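Local coordinates for uncharacterized protein MJ1460 (Methanocaldococcus jannaschii DSM 2661, PDB 2OSO), which is of unknown function but binds a zinc ion and belongs to a vinyl-4-reductase (V4R) domain family, at residues Y54-E59 against H117-G122; K99-N104 against K148-F153; P106-S111 against E142-G147. The protein carries 3 engineered substitutions. All blocks are in the same frame, centred on the assembly; numbering follows the deposited sequence.

Interaction 1. Residues Y54-E59 against H117-G122; sequences YEIGEE and HDFIAG. With ZN (zinc ion), chain B.
G57 and G122 bring their helices together with CA atoms 4.1 Å apart, the axes crossing at -37° and running roughly in the same direction. Neither glycine has a CB to hold the backbones apart. Three CA-H...O contacts follow from this closeness and no hydrogen bond links the segments directly. Y54 CA meets D118 O, G122 CA meets Y54 O at 3.4 Å, and E58 CA meets G122 O at 3.1 Å. The Y54 side chain leaves with CG anti to the backbone N (chi1 -177°). This lays the ring over the start of the other helix, and G122 CA sits over one face, 4.0 Å from the ring centroid. A121 CB touches Y54 CE1 at 4.1 Å.

The contact is a glycine-mediated crossing that joins helix 53-64 to helix 118-132 of the V4R domain. H117, a zinc ligand through ND1, is the N-cap of the second helix. The Y54 hydroxyl bonds to the backbone N of V138 in strand 135-142. With Y54 replaced by alanine, G122 CA would probably lose the ring over it and the V138 N-H its hydroxyl partner. F119 sets CD1 against G57 CA at 3.6 Å, while I56 C lies at the edge of the same ring. A water links Y54 N to D118 OD2, and D118 OD1 forms a salt bridge with K7 of the second subunit.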
ATOM      1  N   TYR A  54      13.866  -1.029  -0.771  1.00 22.61           N
ATOM      2  CA  TYR A  54      14.743  -0.097  -0.060  1.00 22.36           C
ATOM      3  C   TYR A  54      14.754   1.271  -0.731  1.00 23.28           C
ATOM      4  O   TYR A  54      14.561   2.297  -0.084  1.00 22.16           O
ATOM      5  CB  TYR A  54      16.144  -0.656  -0.024  1.00 23.59           C
ATOM      6  CG  TYR A  54      17.121   0.202   0.753  1.00 22.85           C
ATOM      7  CD1 TYR A  54      17.205   0.102   2.112  1.00 22.46           C
ATOM      8  CD2 TYR A  54      17.964   1.084   0.111  1.00 23.92           C
ATOM      9  CE1 TYR A  54      18.083   0.892   2.854  1.00 23.06           C
ATOM     10  CE2 TYR A  54      18.866   1.892   0.851  1.00 22.97           C
ATOM     11  CZ  TYR A  54      18.927   1.767   2.225  1.00 22.82           C
ATOM     12  OH  TYR A  54      19.790   2.557   3.001  1.00 23.81           O
ATOM     13  N   GLU A  55      14.968   1.310  -2.019  1.00 25.69           N
ATOM     14  CA  GLU A  55      15.009   2.603  -2.693  1.00 26.81           C
ATOM     15  C   GLU A  55      13.675   3.351  -2.671  1.00 25.51           C
ATOM     16  O   GLU A  55      13.633   4.555  -2.439  1.00 24.93           O
ATOM     17  CB  GLU A  55      15.527   2.425  -4.109  1.00 30.47           C
ATOM     18  CG  GLU A  55      16.976   2.002  -4.132  1.00 32.86           C
ATOM     19  CD  GLU A  55      17.419   1.610  -5.517  1.00 35.06           C
ATOM     20  OE1 GLU A  55      17.084   2.369  -6.475  1.00 37.60           O
ATOM     21  OE2 GLU A  55      18.100   0.554  -5.617  1.00 39.07           O
ATOM     22  N   ILE A  56      12.567   2.635  -2.840  1.00 24.95           N
ATOM     23  CA  ILE A  56      11.256   3.223  -2.626  1.00 22.64           C
ATOM     24  C   ILE A  56      11.020   3.745  -1.194  1.00 23.67           C
ATOM     25  O   ILE A  56      10.428   4.805  -0.998  1.00 23.80           O
ATOM     26  CB  ILE A  56      10.103   2.232  -3.066  1.00 22.48           C
ATOM     27  CG1 ILE A  56      10.266   1.778  -4.520  1.00 22.12           C
ATOM     28  CG2 ILE A  56       8.725   2.888  -2.866  1.00 22.72           C
ATOM     29  CD1 ILE A  56       9.999   2.943  -5.534  1.00 26.97           C
ATOM     30  N   GLY A  57      11.419   2.992  -0.178  1.00 22.71           N
ATOM     31  CA  GLY A  57      11.416   3.463   1.206  1.00 24.35           C
ATOM     32  C   GLY A  57      12.226   4.732   1.402  1.00 24.33           C
ATOM     33  O   GLY A  57      11.741   5.684   2.031  1.00 24.70           O
ATOM     34  N   GLU A  58      13.411   4.803   0.799  1.00 24.67           N
ATOM     35  CA  GLU A  58      14.173   6.087   0.818  1.00 26.01           C
ATOM     36  C   GLU A  58      13.344   7.249   0.346  1.00 26.91           C
ATOM     37  O   GLU A  58      13.267   8.280   1.006  1.00 23.35           O
ATOM     38  CB  GLU A  58      15.476   6.037   0.003  1.00 25.84           C
ATOM     39  CG  GLU A  58      16.497   5.018   0.520  1.00 26.55           C
ATOM     40  CD  GLU A  58      17.742   5.021  -0.322  1.00 26.71           C
ATOM     41  OE1 GLU A  58      17.717   4.364  -1.376  1.00 25.94           O
ATOM     42  OE2 GLU A  58      18.728   5.684   0.069  1.00 26.77           O
ATOM     43  N   GLU A  59      12.693   7.088  -0.807  1.00 28.80           N
ATOM     44  CA  GLU A  59      11.864   8.180  -1.373  1.00 28.81           C
ATOM     45  C   GLU A  59      10.631   8.495  -0.524  1.00 26.08           C
ATOM     46  O   GLU A  59      10.260   9.634  -0.401  1.00 23.54           O
ATOM     47  CB  GLU A  59      11.408   7.847  -2.809  1.00 31.85           C
ATOM     48  CG  GLU A  59      12.525   7.718  -3.798  1.00 33.27           C
ATOM     49  CD  GLU A  59      13.243   9.038  -4.110  1.00 36.48           C
ATOM     50  OE1 GLU A  59      12.875  10.151  -3.639  1.00 35.98           O
ATOM     51  OE2 GLU A  59      14.225   8.933  -4.853  1.00 40.32           O
ATOM     52  N   HIS A 117      12.893  -6.327   6.510  1.00 20.38           N
ATOM     53  CA  HIS A 117      12.212  -5.051   6.576  1.00 22.38           C
ATOM     54  C   HIS A 117      13.030  -4.040   5.751  1.00 22.21           C
ATOM     55  O   HIS A 117      13.424  -2.990   6.254  1.00 22.15           O
ATOM     56  CB  HIS A 117      12.000  -4.623   8.013  1.00 20.57           C
ATOM     57  CG  HIS A 117      10.934  -5.389   8.727  1.00 22.20           C
ATOM     58  ND1 HIS A 117      11.207  -6.351   9.681  1.00 26.29           N
ATOM     59  CD2 HIS A 117       9.601  -5.454   8.513  1.00 21.74           C
ATOM     60  CE1 HIS A 117      10.072  -6.877  10.116  1.00 25.80           C
ATOM     61  NE2 HIS A 117       9.083  -6.355   9.412  1.00 23.71           N
ATOM     62  N   ASP A 118      13.219  -4.372   4.464  1.00 22.51           N
ATOM     63  CA  ASP A 118      13.960  -3.533   3.504  1.00 21.87           C
ATOM     64  C   ASP A 118      13.279  -2.170   3.241  1.00 23.10           C
ATOM     65  O   ASP A 118      13.985  -1.170   3.113  1.00 22.34           O
ATOM     66  CB  ASP A 118      14.085  -4.182   2.137  1.00 23.02           C
ATOM     67  CG  ASP A 118      15.030  -5.337   2.099  1.00 26.52           C
ATOM     68  OD1 ASP A 118      15.444  -5.843   3.160  1.00 28.56           O
ATOM     69  OD2 ASP A 118      15.315  -5.745   0.961  1.00 28.30           O
ATOM     70  N   PHE A 119      11.957  -2.185   3.061  1.00 22.99           N
ATOM     71  CA  PHE A 119      11.157  -0.934   2.916  1.00 22.68           C
ATOM     72  C   PHE A 119      11.327  -0.026   4.136  1.00 24.14           C
ATOM     73  O   PHE A 119      11.657   1.155   3.990  1.00 26.99           O
ATOM     74  CB  PHE A 119       9.679  -1.272   2.627  1.00 22.62           C
ATOM     75  CG  PHE A 119       8.785  -0.085   2.521  1.00 23.13           C
ATOM     76  CD1 PHE A 119       8.987   0.856   1.517  1.00 21.74           C
ATOM     77  CD2 PHE A 119       7.686   0.058   3.346  1.00 21.74           C
ATOM     78  CE1 PHE A 119       8.160   1.966   1.435  1.00 23.22           C
ATOM     79  CE2 PHE A 119       6.853   1.164   3.214  1.00 23.66           C
ATOM     80  CZ  PHE A 119       7.089   2.086   2.228  1.00 23.85           C
ATOM     81  N   ILE A 120      11.181  -0.566   5.346  1.00 23.14           N
ATOM     82  CA  ILE A 120      11.378   0.226   6.584  1.00 23.06           C
ATOM     83  C   ILE A 120      12.830   0.799   6.682  1.00 23.23           C
ATOM     84  O   ILE A 120      13.055   1.961   7.046  1.00 23.76           O
ATOM     85  CB  ILE A 120      11.004  -0.611   7.881  1.00 22.41           C
ATOM     86  CG1 ILE A 120       9.467  -0.752   8.033  1.00 23.88           C
ATOM     87  CG2 ILE A 120      11.704   0.017   9.117  1.00 22.62           C
ATOM     88  CD1 ILE A 120       8.973  -1.686   9.162  1.00 21.72           C
ATOM     89  N   ALA A 121      13.811   0.008   6.282  1.00 22.25           N
ATOM     90  CA  ALA A 121      15.221   0.401   6.340  1.00 21.60           C
ATOM     91  C   ALA A 121      15.459   1.586   5.397  1.00 22.22           C
ATOM     92  O   ALA A 121      16.135   2.538   5.770  1.00 23.46           O
ATOM     93  CB  ALA A 121      16.181  -0.817   6.019  1.00 20.46           C
ATOM     94  N   GLY A 122      14.832   1.555   4.221  1.00 21.69           N
ATOM     95  CA  GLY A 122      14.868   2.668   3.273  1.00 23.05           C
ATOM     96  C   GLY A 122      14.216   3.884   3.856  1.00 23.13           C
ATOM     97  O   GLY A 122      14.715   5.057   3.724  1.00 25.60           O
TER
HETATM   98 ZN    ZN B 163      12.868  -6.752  10.818  1.00 23.35          ZN
HETATM   99  O   HOH W   1      14.765  -4.000  -1.165  1.00 21.67           O

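Interaction 2. Residues K99-N104 against K148-F153; sequences KIKLSN and KDKCVF. With ZN (zinc ion), chain B.
I100 pairs with F153, and L102 with C151, through four backbone hydrogen bonds between antiparallel strands. I100 N to F153 O (2.9 Å) and F153 N to I100 O are both nearly straight. The bonds of the second pair bend more, and C151 N to L102 O makes an angle of 150° at the hydrogen. K101 and V152 form the non-hydrogen-bonded pair between them.

The face carrying I100, L102, C151 and F153 is the tight side. The F153 ring turns its edge to its neighbour: L102 CB lies in the ring plane, 3.8 Å from F153 CE1. I100 CG1 stands between its backbone N and carbonyl carbon (chi1 67°), which brings it to F153 CB at 3.9 Å. C151 SG, on this face too, binds the zinc ion at 2.3 Å.

These are the two middle strands of a four-stranded antiparallel sheet; both lie in the V4R region. Helix 118-132 packs on the buried face, where I120 and L124 meet F153. Strand 83-85 pairs with the outer side of 98-103.

The other face is looser and largely polar. K101 lies alongside V152, its CD 3.9 Å from V152 CG2, and both side chains point the same way. K150 lays its aliphatic part against S103, and K150 CD is 3.6 Å from S103 OG. K150 NZ forms a salt bridge with E85. K101 NZ and K150 NZ are 4.7 Å apart, and an acetate ion, probably from the crystallisation liquor, lies near K101. Beyond the paired residues, a water accepts from N104 N and donates to D149 O.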
ATOM      1  N   LYS A  99      22.946   2.617  16.063  1.00 28.00           N
ATOM      2  CA  LYS A  99      22.024   1.510  16.035  1.00 29.51           C
ATOM      3  C   LYS A  99      20.708   2.030  16.498  1.00 29.14           C
ATOM      4  O   LYS A  99      20.647   2.806  17.442  1.00 29.58           O
ATOM      5  CB  LYS A  99      22.475   0.364  16.942  1.00 29.38           C
ATOM      6  CG  LYS A  99      23.695  -0.371  16.395  1.00 32.19           C
ATOM      7  CD  LYS A  99      23.765  -1.766  16.943  1.00 33.98           C
ATOM      8  CE  LYS A  99      25.182  -2.350  16.923  1.00 36.57           C
ATOM      9  NZ  LYS A  99      25.620  -2.755  15.571  1.00 38.46           N
ATOM     10  N   ILE A 100      19.660   1.604  15.816  1.00 29.11           N
ATOM     11  CA  ILE A 100      18.298   1.893  16.216  1.00 31.07           C
ATOM     12  C   ILE A 100      17.470   0.605  16.130  1.00 29.09           C
ATOM     13  O   ILE A 100      17.783  -0.313  15.378  1.00 28.43           O
ATOM     14  CB  ILE A 100      17.681   3.058  15.369  1.00 32.61           C
ATOM     15  CG1 ILE A 100      17.478   2.698  13.933  1.00 33.64           C
ATOM     16  CG2 ILE A 100      18.601   4.252  15.341  1.00 33.32           C
ATOM     17  CD1 ILE A 100      17.196   4.003  13.070  1.00 34.45           C
ATOM     18  N   LYS A 101      16.417   0.532  16.924  1.00 27.80           N
ATOM     19  CA  LYS A 101      15.653  -0.695  17.005  1.00 26.53           C
ATOM     20  C   LYS A 101      14.190  -0.423  16.690  1.00 26.41           C
ATOM     21  O   LYS A 101      13.671   0.672  16.913  1.00 24.50           O
ATOM     22  CB  LYS A 101      15.808  -1.339  18.373  1.00 25.33           C
ATOM     23  CG  LYS A 101      17.280  -1.648  18.835  1.00 25.53           C
ATOM     24  CD  LYS A 101      17.252  -2.750  19.941  1.00 25.65           C
ATOM     25  CE  LYS A 101      18.596  -2.993  20.700  1.00 24.15           C
ATOM     26  NZ  LYS A 101      18.428  -3.901  21.928  1.00 22.49           N
ATOM     27  N   LEU A 102      13.524  -1.436  16.168  1.00 27.81           N
ATOM     28  CA  LEU A 102      12.083  -1.418  16.038  1.00 28.11           C
ATOM     29  C   LEU A 102      11.347  -2.585  16.791  1.00 27.36           C
ATOM     30  O   LEU A 102      11.671  -3.788  16.673  1.00 27.63           O
ATOM     31  CB  LEU A 102      11.714  -1.322  14.556  1.00 28.23           C
ATOM     32  CG  LEU A 102      10.235  -1.192  14.182  1.00 26.91           C
ATOM     33  CD1 LEU A 102       9.600   0.177  14.514  1.00 28.31           C
ATOM     34  CD2 LEU A 102      10.137  -1.502  12.674  1.00 28.84           C
ATOM     35  N   SER A 103      10.422  -2.184  17.662  1.00 28.99           N
ATOM     36  CA  SER A 103       9.536  -3.100  18.402  1.00 29.74           C
ATOM     37  C   SER A 103       8.151  -3.159  17.748  1.00 29.30           C
ATOM     38  O   SER A 103       7.650  -2.145  17.289  1.00 29.09           O
ATOM     39  CB  SER A 103       9.311  -2.591  19.827  1.00 32.02           C
ATOM     40  OG  SER A 103      10.253  -3.163  20.693  1.00 36.96           O
ATOM     41  N   ASN A 104       7.522  -4.331  17.779  1.00 29.82           N
ATOM     42  CA  ASN A 104       6.164  -4.553  17.192  1.00 28.64           C
ATOM     43  C   ASN A 104       6.038  -4.141  15.703  1.00 27.44           C
ATOM     44  O   ASN A 104       5.119  -3.378  15.325  1.00 25.29           O
ATOM     45  CB  ASN A 104       5.105  -3.858  18.079  1.00 30.16           C
ATOM     46  CG  ASN A 104       3.687  -4.386  17.862  1.00 32.84           C
ATOM     47  OD1 ASN A 104       3.472  -5.554  17.524  1.00 34.64           O
ATOM     48  ND2 ASN A 104       2.711  -3.510  18.037  1.00 33.77           N
ATOM     49  N   LYS A 148      14.002 -12.948  16.730  1.00 29.49           N
ATOM     50  CA  LYS A 148      14.443 -11.914  17.668  1.00 29.80           C
ATOM     51  C   LYS A 148      13.242 -11.134  18.223  1.00 29.25           C
ATOM     52  O   LYS A 148      12.129 -11.188  17.672  1.00 28.83           O
ATOM     53  CB  LYS A 148      15.442 -10.984  16.989  1.00 30.42           C
ATOM     54  CG  LYS A 148      16.718 -11.683  16.505  1.00 30.26           C
ATOM     55  CD  LYS A 148      17.513 -12.285  17.622  1.00 31.04           C
ATOM     56  CE  LYS A 148      18.703 -11.470  18.064  1.00 30.92           C
ATOM     57  NZ  LYS A 148      19.586 -12.308  18.881  1.00 31.49           N
ATOM     58  N   ASP A 149      13.443 -10.458  19.342  1.00 29.12           N
ATOM     59  CA  ASP A 149      12.358  -9.699  19.990  1.00 29.95           C
ATOM     60  C   ASP A 149      12.149  -8.328  19.408  1.00 29.38           C
ATOM     61  O   ASP A 149      11.083  -7.765  19.581  1.00 29.20           O
ATOM     62  CB  ASP A 149      12.615  -9.524  21.484  1.00 31.87           C
ATOM     63  CG  ASP A 149      12.687 -10.841  22.225  1.00 33.13           C
ATOM     64  OD1 ASP A 149      11.887 -11.763  21.919  1.00 35.52           O
ATOM     65  OD2 ASP A 149      13.551 -10.942  23.111  1.00 35.21           O
ATOM     66  N   LYS A 150      13.177  -7.780  18.755  1.00 29.58           N
ATOM     67  CA  LYS A 150      13.119  -6.466  18.158  1.00 27.83           C
ATOM     68  C   LYS A 150      13.937  -6.556  16.880  1.00 28.10           C
ATOM     69  O   LYS A 150      14.848  -7.385  16.796  1.00 28.97           O
ATOM     70  CB  LYS A 150      13.752  -5.425  19.098  1.00 28.42           C
ATOM     71  CG  LYS A 150      13.105  -5.320  20.480  1.00 28.12           C
ATOM     72  CD  LYS A 150      13.649  -4.144  21.221  1.00 28.12           C
ATOM     73  CE  LYS A 150      13.143  -4.068  22.628  1.00 27.65           C
ATOM     74  NZ  LYS A 150      13.985  -3.076  23.319  1.00 27.38           N
ATOM     75  N   CYS A 151      13.616  -5.730  15.884  1.00 26.30           N
ATOM     76  CA  CYS A 151      14.508  -5.557  14.727  1.00 26.52           C
ATOM     77  C   CYS A 151      15.579  -4.529  15.084  1.00 26.74           C
ATOM     78  O   CYS A 151      15.295  -3.577  15.833  1.00 29.18           O
ATOM     79  CB  CYS A 151      13.752  -5.122  13.493  1.00 24.01           C
ATOM     80  SG  CYS A 151      12.286  -6.157  12.952  1.00 23.76           S
ATOM     81  N   VAL A 152      16.772  -4.706  14.524  1.00 25.87           N
ATOM     82  CA  VAL A 152      17.911  -3.835  14.755  1.00 25.50           C
ATOM     83  C   VAL A 152      18.514  -3.380  13.430  1.00 26.51           C
ATOM     84  O   VAL A 152      18.844  -4.181  12.554  1.00 23.21           O
ATOM     85  CB  VAL A 152      18.981  -4.504  15.605  1.00 26.27           C
ATOM     86  CG1 VAL A 152      20.171  -3.546  15.815  1.00 27.15           C
ATOM     87  CG2 VAL A 152      18.412  -4.983  16.938  1.00 23.44           C
ATOM     88  N   PHE A 153      18.670  -2.065  13.336  1.00 26.07           N
ATOM     89  CA  PHE A 153      19.205  -1.398  12.154  1.00 25.31           C
ATOM     90  C   PHE A 153      20.512  -0.668  12.492  1.00 26.15           C
ATOM     91  O   PHE A 153      20.577   0.114  13.449  1.00 27.91           O
ATOM     92  CB  PHE A 153      18.186  -0.407  11.609  1.00 23.57           C
ATOM     93  CG  PHE A 153      16.813  -1.019  11.282  1.00 22.71           C
ATOM     94  CD1 PHE A 153      15.826  -1.125  12.273  1.00 24.01           C
ATOM     95  CD2 PHE A 153      16.507  -1.434   9.997  1.00 23.66           C
ATOM     96  CE1 PHE A 153      14.544  -1.654  11.977  1.00 24.95           C
ATOM     97  CE2 PHE A 153      15.219  -2.001   9.693  1.00 22.53           C
ATOM     98  CZ  PHE A 153      14.236  -2.063  10.678  1.00 22.51           C
TER
HETATM   99 ZN    ZN B 163      12.868  -6.752  10.818  1.00 23.35          ZN
HETATM  100  O   HOH W   2       8.798  -6.662  18.575  1.00 28.96           O

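Interaction 3. Residues P106-S111 against E142-G147; sequences PYQWVS and ECVSQG. With ZN (zinc ion), chain B.
S145 OG donates to V110 O, 2.9 Å away, from well off the plane of the carbonyl, by 37°, and misses the usual lone-pair direction. The contact joins two loops of the V4R domain at its zinc site: a type I beta turn from Y107 to V110, and a short 3-10 turn at 144-146 that follows the zinc ligand C143.

S145 is the residue that ties them. With chi1 at -68° the hydroxyl swings away from its own carbonyl carbon, which sets OG against the Y107-V110 turn. Y107 O lies 3.2 Å from S145 OG as well. A water donates to this hydroxyl oxygen and also to P106 O, so a solvent molecule continues the bridge toward the start of the loop. P106 O also accepts from H117 NE2, which couples the same loop to another zinc ligand. At the far end the backbones meet, and S111 CA makes a CA-H...O contact with S145 O at 3.5 Å.

The apolar part is small. Q108 CG touches V144 CG1 at 3.9 Å, the two side chains lying across each other. The amide of Q108 turns elsewhere, and its NE2 bonds to P105 O and to N104 OD1. V110 packs on I8 of the second subunit, as does Y107.

The 142-147 loop is also braced from within. Q146 N bonds to C143 O, and Q146 OE1 accepts from C143 N. An N-H...S bond, a common feature at metal-bound cysteines, helps to fix the ligand sulfur: S145 N points at C143 SG from 3.6 Å, while that sulfur binds the zinc ion at 2.4 Å.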
ATOM      1  N   PRO A 106       5.675  -4.732  11.383  1.00 25.82           N
ATOM      2  CA  PRO A 106       4.781  -5.582  10.599  1.00 26.71           C
ATOM      3  C   PRO A 106       5.418  -6.935  10.263  1.00 26.88           C
ATOM      4  O   PRO A 106       6.613  -7.153  10.510  1.00 24.41           O
ATOM      5  CB  PRO A 106       4.510  -4.749   9.319  1.00 27.37           C
ATOM      6  CG  PRO A 106       5.191  -3.496   9.481  1.00 28.53           C
ATOM      7  CD  PRO A 106       6.111  -3.533  10.635  1.00 27.41           C
ATOM      8  N   TYR A 107       4.598  -7.826   9.714  1.00 28.17           N
ATOM      9  CA  TYR A 107       5.027  -9.099   9.183  1.00 29.71           C
ATOM     10  C   TYR A 107       5.578 -10.046  10.232  1.00 28.18           C
ATOM     11  O   TYR A 107       6.489 -10.773   9.926  1.00 26.19           O
ATOM     12  CB  TYR A 107       6.103  -8.915   8.114  1.00 33.89           C
ATOM     13  CG  TYR A 107       5.643  -8.114   6.943  1.00 35.24           C
ATOM     14  CD1 TYR A 107       4.544  -8.531   6.209  1.00 36.60           C
ATOM     15  CD2 TYR A 107       6.329  -6.994   6.526  1.00 36.01           C
ATOM     16  CE1 TYR A 107       4.115  -7.838   5.128  1.00 36.66           C
ATOM     17  CE2 TYR A 107       5.917  -6.279   5.416  1.00 36.20           C
ATOM     18  CZ  TYR A 107       4.793  -6.724   4.716  1.00 35.99           C
ATOM     19  OH  TYR A 107       4.292  -6.051   3.611  1.00 37.51           O
ATOM     20  N   GLN A 108       5.037 -10.016  11.447  1.00 27.90           N
ATOM     21  CA  GLN A 108       5.454 -10.978  12.508  1.00 28.97           C
ATOM     22  C   GLN A 108       4.986 -12.433  12.267  1.00 28.93           C
ATOM     23  O   GLN A 108       5.501 -13.399  12.882  1.00 30.57           O
ATOM     24  CB  GLN A 108       4.976 -10.473  13.869  1.00 29.14           C
ATOM     25  CG  GLN A 108       5.620  -9.185  14.349  1.00 29.88           C
ATOM     26  CD  GLN A 108       4.926  -8.648  15.595  1.00 30.31           C
ATOM     27  OE1 GLN A 108       4.627  -9.414  16.501  1.00 32.28           O
ATOM     28  NE2 GLN A 108       4.583  -7.361  15.606  1.00 28.00           N
ATOM     29  N   TRP A 109       4.010 -12.593  11.386  1.00 30.10           N
ATOM     30  CA  TRP A 109       3.570 -13.908  10.888  1.00 28.68           C
ATOM     31  C   TRP A 109       4.573 -14.497   9.874  1.00 29.63           C
ATOM     32  O   TRP A 109       4.379 -15.615   9.385  1.00 28.61           O
ATOM     33  CB  TRP A 109       2.178 -13.813  10.261  1.00 28.10           C
ATOM     34  CG  TRP A 109       1.987 -12.654   9.296  1.00 27.53           C
ATOM     35  CD1 TRP A 109       1.515 -11.396   9.587  1.00 28.23           C
ATOM     36  CD2 TRP A 109       2.270 -12.651   7.894  1.00 25.95           C
ATOM     37  NE1 TRP A 109       1.524 -10.621   8.467  1.00 28.15           N
ATOM     38  CE2 TRP A 109       1.980 -11.364   7.412  1.00 28.53           C
ATOM     39  CE3 TRP A 109       2.753 -13.604   7.003  1.00 28.33           C
ATOM     40  CZ2 TRP A 109       2.163 -11.022   6.080  1.00 29.00           C
ATOM     41  CZ3 TRP A 109       2.946 -13.263   5.693  1.00 27.68           C
ATOM     42  CH2 TRP A 109       2.656 -12.004   5.242  1.00 28.21           C
ATOM     43  N   VAL A 110       5.631 -13.738   9.535  1.00 28.44           N
ATOM     44  CA  VAL A 110       6.689 -14.234   8.649  1.00 27.02           C
ATOM     45  C   VAL A 110       7.913 -14.785   9.384  1.00 26.20           C
ATOM     46  O   VAL A 110       8.489 -14.147  10.255  1.00 24.62           O
ATOM     47  CB  VAL A 110       7.170 -13.126   7.661  1.00 26.97           C
ATOM     48  CG1 VAL A 110       8.297 -13.636   6.807  1.00 26.35           C
ATOM     49  CG2 VAL A 110       6.054 -12.659   6.790  1.00 28.23           C
ATOM     50  N   SER A 111       8.333 -15.980   9.012  1.00 26.15           N
ATOM     51  CA  SER A 111       9.609 -16.482   9.423  1.00 28.89           C
ATOM     52  C   SER A 111      10.622 -16.581   8.250  1.00 28.47           C
ATOM     53  O   SER A 111      10.343 -17.198   7.233  1.00 27.65           O
ATOM     54  CB  SER A 111       9.423 -17.834  10.096  1.00 29.05           C
ATOM     55  OG  SER A 111      10.674 -18.446  10.244  1.00 32.03           O
ATOM     56  N   GLU A 142      19.456  -7.421  12.540  1.00 25.35           N
ATOM     57  CA  GLU A 142      18.655  -8.444  13.262  1.00 26.11           C
ATOM     58  C   GLU A 142      17.170  -8.165  13.018  1.00 25.49           C
ATOM     59  O   GLU A 142      16.775  -7.009  12.838  1.00 22.38           O
ATOM     60  CB  GLU A 142      18.902  -8.449  14.787  1.00 26.34           C
ATOM     61  CG  GLU A 142      20.318  -8.418  15.256  1.00 26.58           C
ATOM     62  CD  GLU A 142      20.442  -8.378  16.801  1.00 28.76           C
ATOM     63  OE1 GLU A 142      19.448  -8.583  17.533  1.00 30.13           O
ATOM     64  OE2 GLU A 142      21.550  -8.115  17.285  1.00 31.63           O
ATOM     65  N   CYS A 143      16.335  -9.193  13.074  1.00 26.52           N
ATOM     66  CA  CYS A 143      14.904  -9.003  12.679  1.00 26.76           C
ATOM     67  C   CYS A 143      13.997  -9.964  13.477  1.00 27.40           C
ATOM     68  O   CYS A 143      14.399 -11.073  13.789  1.00 29.77           O
ATOM     69  CB  CYS A 143      14.798  -9.223  11.174  1.00 26.38           C
ATOM     70  SG  CYS A 143      13.181  -9.052  10.411  1.00 24.29           S
ATOM     71  N   VAL A 144      12.803  -9.489  13.821  1.00 29.42           N
ATOM     72  CA  VAL A 144      11.775 -10.255  14.538  1.00 29.28           C
ATOM     73  C   VAL A 144      11.455 -11.549  13.779  1.00 31.24           C
ATOM     74  O   VAL A 144      11.204 -12.608  14.374  1.00 29.79           O
ATOM     75  CB  VAL A 144      10.503  -9.362  14.769  1.00 29.86           C
ATOM     76  CG1 VAL A 144       9.305 -10.178  15.322  1.00 29.30           C
ATOM     77  CG2 VAL A 144      10.850  -8.211  15.685  1.00 29.57           C
ATOM     78  N   SER A 145      11.539 -11.482  12.452  1.00 31.01           N
ATOM     79  CA  SER A 145      11.204 -12.650  11.645  1.00 31.74           C
ATOM     80  C   SER A 145      12.306 -13.710  11.675  1.00 29.82           C
ATOM     81  O   SER A 145      12.095 -14.838  11.219  1.00 27.84           O
ATOM     82  CB  SER A 145      10.815 -12.212  10.228  1.00 34.08           C
ATOM     83  OG  SER A 145       9.576 -11.495  10.249  1.00 33.36           O
ATOM     84  N   GLN A 146      13.462 -13.367  12.251  1.00 27.69           N
ATOM     85  CA  GLN A 146      14.486 -14.372  12.608  1.00 27.60           C
ATOM     86  C   GLN A 146      14.272 -15.011  13.987  1.00 27.88           C
ATOM     87  O   GLN A 146      15.050 -15.853  14.388  1.00 26.54           O
ATOM     88  CB  GLN A 146      15.899 -13.784  12.610  1.00 27.41           C
ATOM     89  CG  GLN A 146      16.331 -13.063  11.313  1.00 27.87           C
ATOM     90  CD  GLN A 146      17.677 -12.356  11.513  1.00 27.66           C
ATOM     91  OE1 GLN A 146      17.841 -11.605  12.464  1.00 26.57           O
ATOM     92  NE2 GLN A 146      18.648 -12.624  10.634  1.00 25.95           N
ATOM     93  N   GLY A 147      13.255 -14.581  14.727  1.00 28.37           N
ATOM     94  CA  GLY A 147      13.010 -15.077  16.092  1.00 28.88           C
ATOM     95  C   GLY A 147      13.479 -14.091  17.149  1.00 29.74           C
ATOM     96  O   GLY A 147      13.327 -14.334  18.333  1.00 30.47           O
TER
HETATM   97 ZN    ZN B 163      12.868  -6.752  10.818  1.00 23.35          ZN
HETATM   98  O   HOH W   3       8.413  -9.144  11.778  1.00 29.52           O

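In the fold
The three contacts converge on one zinc ion. Interaction 1 supplies H117, interaction 2 supplies C151 and interaction 3 supplies C143, with E140 as the fourth ligand. Interactions 2 and 3 are the closer pair, their centres about 10 Å apart, and V152 N probably bonds to E142 O at 2.9 Å. Interaction 1 is more distant, about 15 Å from interaction 2 and about 17 Å from interaction 3, centre to centre. It still touches both: I120 CG2 lies 3.6 Å from F153 CZ, and I120 CD1 lies 3.7 Å from P106 CD. The zinc thus joins the helix start, the sheet and the loops of the V4R domain.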